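Side-chain contacts in Lmo2125 protein (Listeria monocytogenes serovar 1/2a, PDB 5TU0), which binds maltose and probably delivers it for uptake across the cell membrane, as a lipoprotein of the bacterial solute-binding protein 1 family: residues Glu114-Tyr119 and Phe163-Gly168; Ala256-Leu261 and Lys265-Phe270. The protein carries 2 engineered substitutions. All coordinates share one frame; numbering follows the deposited sequence.

Contact 1 (Glu114-Tyr119 and Phe163-Gly168); sequences ETLVLY and FYFSYG. With GLC (alpha-D-glucopyranose), chain B.
Leu116, in the loop just before strand residues 117-119, reaches the first turn of helix 163-172 with both methyls, and the 166 Å² buried between the segments is centred on it. The contact is mainly apolar. Leu116 CD1 lies 3.8 Å from Phe165 CD2, the two side chains crossing at about a right angle, while Leu116 CD2 approaches the phenol obliquely, 4.1 Å from Tyr164 CE2. With CG beside its backbone N (chi1 -66°), Leu116 places both methyls against the Phe165 ring, CD2 also meeting Tyr164; Leu237 of strand 235-238 also packs on Leu116 and Phe165.

A single water supplies the polar link. It accepts from Leu116 N at 3.3 Å and is hydrogen-bonded to Tyr164 OH at 3.1 Å, so the phenol is tied to the backbone of Leu116 without a direct bond.

The third element is the sugar. A glucose ring lies over one face of Tyr164, with GLC C4 3.9 Å from Tyr164 CD1 and O5 offset toward the rim. Tyr164 and Glu114 both belong to the maltose pocket. With Leu116 packed obliquely against its ring and a water at its hydroxyl, Tyr164 offers a positioned flat surface to the sugar, as expected of an aromatic platform in a carbohydrate site.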
loop_
_atom_site.group_PDB
_atom_site.type_symbol
_atom_site.label_atom_id
_atom_site.label_comp_id
_atom_site.label_asym_id
_atom_site.label_seq_id
_atom_site.Cartn_x
_atom_site.Cartn_y
_atom_site.Cartn_z
ATOM N N GLU A 114 -5.354 1.013 -2.004
ATOM C CA GLU A 114 -4.749 2.146 -1.339
ATOM C C GLU A 114 -3.343 2.373 -1.847
ATOM O O GLU A 114 -2.716 1.465 -2.366
ATOM C CB GLU A 114 -4.760 2.004 0.185
ATOM C CG GLU A 114 -4.058 0.793 0.749
ATOM C CD GLU A 114 -3.866 0.885 2.260
ATOM O OE1 GLU A 114 -4.509 1.756 2.920
ATOM O OE2 GLU A 114 -3.051 0.096 2.786
ATOM N N THR A 115 -2.883 3.607 -1.735
ATOM C CA THR A 115 -1.539 3.934 -2.125
ATOM C C THR A 115 -1.209 5.254 -1.455
ATOM O O THR A 115 -2.079 5.885 -0.831
ATOM C CB THR A 115 -1.370 4.036 -3.662
ATOM O OG1 THR A 115 0.019 4.183 -3.987
ATOM C CG2 THR A 115 -2.131 5.215 -4.244
ATOM N N LEU A 116 0.043 5.647 -1.571
ATOM C CA LEU A 116 0.515 6.894 -1.013
ATOM C C LEU A 116 -0.079 8.098 -1.737
ATOM O O LEU A 116 -0.339 8.061 -2.936
ATOM C CB LEU A 116 2.040 6.960 -1.056
ATOM C CG LEU A 116 2.812 5.979 -0.187
ATOM C CD1 LEU A 116 4.304 6.255 -0.328
ATOM C CD2 LEU A 116 2.405 6.075 1.271
ATOM N N VAL A 117 -0.252 9.177 -0.983
ATOM C CA VAL A 117 -0.839 10.404 -1.481
ATOM C C VAL A 117 -0.080 11.585 -0.879
ATOM O O VAL A 117 0.822 11.398 -0.052
ATOM C CB VAL A 117 -2.353 10.498 -1.114
ATOM C CG1 VAL A 117 -3.143 9.359 -1.758
ATOM C CG2 VAL A 117 -2.574 10.479 0.394
ATOM N N LEU A 118 -0.434 12.789 -1.303
ATOM C CA LEU A 118 0.164 14.005 -0.732
ATOM C C LEU A 118 -0.860 14.683 0.188
ATOM O O LEU A 118 -1.942 15.101 -0.267
ATOM C CB LEU A 118 0.554 14.996 -1.825
ATOM C CG LEU A 118 1.232 16.269 -1.309
ATOM C CD1 LEU A 118 2.694 15.981 -0.982
ATOM C CD2 LEU A 118 1.126 17.422 -2.293
ATOM N N TYR A 119 -0.544 14.762 1.476
ATOM C CA TYR A 119 -1.368 15.507 2.431
ATOM C C TYR A 119 -0.797 16.897 2.487
ATOM O O TYR A 119 0.422 17.053 2.425
ATOM C CB TYR A 119 -1.274 14.936 3.838
ATOM C CG TYR A 119 -2.001 13.643 4.037
ATOM C CD1 TYR A 119 -3.370 13.636 4.273
ATOM C CD2 TYR A 119 -1.318 12.426 4.043
ATOM C CE1 TYR A 119 -4.050 12.452 4.468
ATOM C CE2 TYR A 119 -1.985 11.241 4.254
ATOM C CZ TYR A 119 -3.354 11.257 4.461
ATOM O OH TYR A 119 -4.030 10.089 4.649
ATOM N N PHE A 163 12.172 2.448 2.119
ATOM C CA PHE A 163 11.975 2.046 0.732
ATOM C C PHE A 163 10.511 1.976 0.330
ATOM O O PHE A 163 10.185 2.207 -0.821
ATOM C CB PHE A 163 12.660 0.715 0.467
ATOM C CG PHE A 163 12.551 0.253 -0.941
ATOM C CD1 PHE A 163 13.159 0.964 -1.962
ATOM C CD2 PHE A 163 11.899 -0.944 -1.248
ATOM C CE1 PHE A 163 13.079 0.526 -3.270
ATOM C CE2 PHE A 163 11.820 -1.379 -2.559
ATOM C CZ PHE A 163 12.414 -0.646 -3.561
ATOM N N TYR A 164 9.620 1.669 1.265
ATOM C CA TYR A 164 8.195 1.670 0.921
ATOM C C TYR A 164 7.745 3.042 0.383
ATOM O O TYR A 164 6.911 3.129 -0.525
ATOM C CB TYR A 164 7.335 1.231 2.111
ATOM C CG TYR A 164 5.879 1.168 1.759
ATOM C CD1 TYR A 164 5.343 0.055 1.121
ATOM C CD2 TYR A 164 5.044 2.241 2.019
ATOM C CE1 TYR A 164 4.000 0.014 0.777
ATOM C CE2 TYR A 164 3.715 2.211 1.680
ATOM C CZ TYR A 164 3.200 1.097 1.064
ATOM O OH TYR A 164 1.872 1.096 0.733
ATOM N N PHE A 165 8.285 4.107 0.967
ATOM C CA PHE A 165 8.002 5.469 0.544
ATOM C C PHE A 165 8.795 5.924 -0.676
ATOM O O PHE A 165 8.230 6.503 -1.612
ATOM C CB PHE A 165 8.245 6.437 1.718
ATOM C CG PHE A 165 7.190 6.361 2.773
ATOM C CD1 PHE A 165 7.193 5.339 3.700
ATOM C CD2 PHE A 165 6.193 7.322 2.843
ATOM C CE1 PHE A 165 6.207 5.253 4.674
ATOM C CE2 PHE A 165 5.202 7.248 3.815
ATOM C CZ PHE A 165 5.207 6.217 4.731
ATOM N N SER A 166 10.098 5.645 -0.686
ATOM C CA SER A 166 10.933 6.087 -1.786
ATOM C C SER A 166 10.826 5.287 -3.072
ATOM O O SER A 166 11.245 5.787 -4.123
ATOM C CB SER A 166 12.404 6.145 -1.361
ATOM O OG SER A 166 12.881 4.849 -1.066
ATOM N N TYR A 167 10.281 4.069 -3.015
ATOM C CA TYR A 167 10.193 3.250 -4.227
ATOM C C TYR A 167 9.558 3.970 -5.405
ATOM O O TYR A 167 10.090 3.930 -6.513
ATOM C CB TYR A 167 9.464 1.926 -3.996
ATOM C CG TYR A 167 9.295 1.190 -5.301
ATOM C CD1 TYR A 167 10.404 0.690 -5.978
ATOM C CD2 TYR A 167 8.050 1.043 -5.890
ATOM C CE1 TYR A 167 10.274 0.044 -7.181
ATOM C CE2 TYR A 167 7.914 0.387 -7.104
ATOM C CZ TYR A 167 9.028 -0.110 -7.735
ATOM O OH TYR A 167 8.923 -0.750 -8.934
ATOM N N GLY A 168 8.431 4.641 -5.168
ATOM C CA GLY A 168 7.752 5.363 -6.223
ATOM C C GLY A 168 8.552 6.467 -6.898
ATOM O O GLY A 168 8.266 6.825 -8.033
HETATM C C1 GLC B . 1.680 -0.069 4.968
HETATM C C2 GLC B . 1.541 -1.184 3.928
HETATM C C3 GLC B . 2.548 -2.302 4.169
HETATM C C4 GLC B . 3.956 -1.719 4.259
HETATM C C5 GLC B . 4.006 -0.653 5.352
HETATM C C6 GLC B . 5.404 -0.048 5.471
HETATM O O2 GLC B . 0.213 -1.719 3.955
HETATM O O3 GLC B . 2.467 -3.262 3.109
HETATM O O4 GLC B . 4.916 -2.752 4.520
HETATM O O5 GLC B . 3.045 0.373 5.062
HETATM O O6 GLC B . 5.366 1.168 6.232
HETATM O O HOH W 1 1.974 3.002 -1.718
#

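Contact 2 (Ala256-Leu261 and Lys265-Phe270); sequences AKIPTL and KEYSPF
The Tyr267 ring is met obliquely from two directions by branched side chains: Ile258 CD1 stands 3.7 Å from Tyr267 CD1, and Leu261 CD2 stands 3.9 Å from Tyr267 CD2. Ile258 CG2 adds a contact at the ring's root, 3.7 Å from Tyr267 CB. The ring runs inward from its backbone, CG anti to N (chi1 -158°), and its hydroxyl is hydrogen-bonded to Phe165 O and Trp160 NE1. The second flat group is the Glu266 carboxylate, used on the syn side of both oxygens. Lys257 NZ makes a salt bridge to Glu266 OE1 at 2.8 Å, 20° out of the carboxylate plane, and Thr260 OG1 donates to Glu266 OE2 at 2.8 Å, 17° out of it. Lys257 on one oxygen and Thr260 on the other restrain the carboxylate's rotation, and a water is a further partner of OE1.

Both segments belong to the long connection between strands 253-256 and 272-278, each of which pairs antiparallel with strand 105-121 in the two-lobed solute-binding protein fold. The chain turns sharply between the two parts. Leu261 N donates to Lys265 O at 2.9 Å, closing the short turn between the segments.

Lys257 curls at its last two torsions, and the ammonium group also donates to Ile258 O, the carbonyl of the next residue, so that it ties the two segments together while bracing the first. The water on Glu266 OE1 accepts from Tyr267 N and lies between Ile258 O and that carboxylate oxygen. On the apolar side, Ile258 and Leu261 also pack on Phe132 of helix 132-138.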
loop_
_atom_site.group_PDB
_atom_site.type_symbol
_atom_site.label_atom_id
_atom_site.label_comp_id
_atom_site.label_asym_id
_atom_site.label_seq_id
_atom_site.Cartn_x
_atom_site.Cartn_y
_atom_site.Cartn_z
ATOM N N ALA A 256 -4.165 15.351 -2.067
ATOM C CA ALA A 256 -3.980 15.393 -3.502
ATOM C C ALA A 256 -3.111 14.246 -4.001
ATOM O O ALA A 256 -2.436 13.543 -3.218
ATOM C CB ALA A 256 -3.345 16.721 -3.891
ATOM N N LYS A 257 -3.151 14.043 -5.314
ATOM C CA LYS A 257 -2.238 13.109 -5.950
ATOM C C LYS A 257 -0.823 13.576 -5.620
ATOM O O LYS A 257 -0.605 14.755 -5.315
ATOM C CB LYS A 257 -2.416 13.113 -7.476
ATOM C CG LYS A 257 -2.119 14.466 -8.122
ATOM C CD LYS A 257 -2.307 14.465 -9.633
ATOM C CE LYS A 257 -1.173 13.766 -10.354
ATOM N NZ LYS A 257 0.126 14.486 -10.231
ATOM N N ILE A 258 0.132 12.672 -5.693
ATOM C CA ILE A 258 1.528 13.041 -5.448
ATOM C C ILE A 258 1.982 13.962 -6.613
ATOM O O ILE A 258 1.639 13.726 -7.782
ATOM C CB ILE A 258 2.439 11.795 -5.321
ATOM C CG1 ILE A 258 1.900 10.846 -4.219
ATOM C CG2 ILE A 258 3.878 12.223 -5.055
ATOM C CD1 ILE A 258 2.586 9.498 -4.142
ATOM N N PRO A 259 2.701 15.047 -6.303
ATOM C CA PRO A 259 3.092 15.910 -7.406
ATOM C C PRO A 259 3.953 15.228 -8.478
ATOM O O PRO A 259 4.687 14.284 -8.194
ATOM C CB PRO A 259 3.864 17.046 -6.708
ATOM C CG PRO A 259 3.344 17.045 -5.315
ATOM C CD PRO A 259 3.069 15.617 -4.996
ATOM N N THR A 260 3.844 15.735 -9.701
ATOM C CA THR A 260 4.589 15.229 -10.862
ATOM C C THR A 260 6.101 15.438 -10.707
ATOM O O THR A 260 6.540 16.497 -10.289
ATOM C CB THR A 260 4.065 15.931 -12.135
ATOM O OG1 THR A 260 2.652 15.666 -12.264
ATOM C CG2 THR A 260 4.819 15.465 -13.402
ATOM N N LEU A 261 6.885 14.418 -11.029
ATOM C CA LEU A 261 8.342 14.482 -10.926
ATOM C C LEU A 261 8.953 15.412 -11.978
ATOM O O LEU A 261 8.293 15.769 -12.959
ATOM C CB LEU A 261 8.940 13.075 -11.053
ATOM C CG LEU A 261 8.563 12.063 -9.955
ATOM C CD1 LEU A 261 8.938 10.631 -10.329
ATOM C CD2 LEU A 261 9.201 12.460 -8.622
ATOM N N LYS A 265 7.082 12.691 -15.363
ATOM C CA LYS A 265 6.379 11.439 -15.078
ATOM C C LYS A 265 5.804 11.445 -13.678
ATOM O O LYS A 265 6.230 12.222 -12.819
ATOM C CB LYS A 265 7.302 10.239 -15.297
ATOM C CG LYS A 265 7.790 10.158 -16.727
ATOM C CD LYS A 265 8.514 8.861 -17.027
ATOM C CE LYS A 265 8.805 8.775 -18.520
ATOM N NZ LYS A 265 9.330 7.446 -18.944
ATOM N N GLU A 266 4.808 10.593 -13.471
ATOM C CA GLU A 266 4.164 10.479 -12.185
ATOM C C GLU A 266 4.958 9.619 -11.227
ATOM O O GLU A 266 5.637 8.668 -11.622
ATOM C CB GLU A 266 2.753 9.902 -12.334
ATOM C CG GLU A 266 1.826 10.768 -13.163
ATOM C CD GLU A 266 1.706 12.177 -12.593
ATOM O OE1 GLU A 266 1.350 12.313 -11.416
ATOM O OE2 GLU A 266 1.977 13.143 -13.316
ATOM N N TYR A 267 4.884 9.985 -9.950
ATOM C CA TYR A 267 5.444 9.187 -8.869
ATOM C C TYR A 267 4.683 7.853 -8.990
ATOM O O TYR A 267 3.458 7.862 -9.165
ATOM C CB TYR A 267 5.150 9.874 -7.547
ATOM C CG TYR A 267 6.042 9.522 -6.395
ATOM C CD1 TYR A 267 5.792 8.400 -5.598
ATOM C CD2 TYR A 267 7.104 10.344 -6.051
ATOM C CE1 TYR A 267 6.602 8.109 -4.510
ATOM C CE2 TYR A 267 7.901 10.061 -4.961
ATOM C CZ TYR A 267 7.648 8.952 -4.195
ATOM O OH TYR A 267 8.474 8.678 -3.121
ATOM N N SER A 268 5.403 6.741 -8.875
ATOM C CA SER A 268 4.823 5.413 -9.097
ATOM C C SER A 268 4.945 4.512 -7.876
ATOM O O SER A 268 5.717 3.553 -7.874
ATOM C CB SER A 268 5.500 4.789 -10.307
ATOM O OG SER A 268 5.359 5.633 -11.434
ATOM N N PRO A 269 4.154 4.802 -6.829
ATOM C CA PRO A 269 4.256 4.055 -5.586
ATOM C C PRO A 269 3.692 2.644 -5.683
ATOM O O PRO A 269 3.125 2.308 -6.706
ATOM C CB PRO A 269 3.411 4.882 -4.634
ATOM C CG PRO A 269 2.334 5.433 -5.503
ATOM C CD PRO A 269 3.009 5.731 -6.808
ATOM N N PHE A 270 3.886 1.833 -4.647
ATOM C CA PHE A 270 3.291 0.491 -4.618
ATOM C C PHE A 270 1.759 0.605 -4.555
ATOM O O PHE A 270 1.223 1.456 -3.846
ATOM C CB PHE A 270 3.771 -0.332 -3.418
ATOM C CG PHE A 270 5.213 -0.759 -3.500
ATOM C CD1 PHE A 270 5.662 -1.540 -4.551
ATOM C CD2 PHE A 270 6.117 -0.392 -2.511
ATOM C CE1 PHE A 270 6.987 -1.938 -4.630
ATOM C CE2 PHE A 270 7.448 -0.788 -2.588
ATOM C CZ PHE A 270 7.877 -1.567 -3.643
HETATM O O HOH W 2 2.661 11.595 -9.310
#

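How the contacts relate
Contact 1 is wholly buried, about 8 Å from the chain's centre and partly lined by bound sugar; contact 2, at about 14 Å, is only partly buried. Their chemistry follows: contact 1 has no direct hydrogen bond across it, whereas contact 2 adds a salt bridge and direct hydrogen bonds to its apolar side. Contact 1 joins strand 105-121 to helix 163-172, and contact 2 packs against both. Their centres lie 8 Å apart, and they join directly: Leu118 N is 2.9 Å from Ala256 O, Thr115 packs on Pro269, and the rings of Tyr167 and Phe270 stack. The loop 256-270 thus packs on both elements of contact 1, the strand and the helix that bears Tyr164.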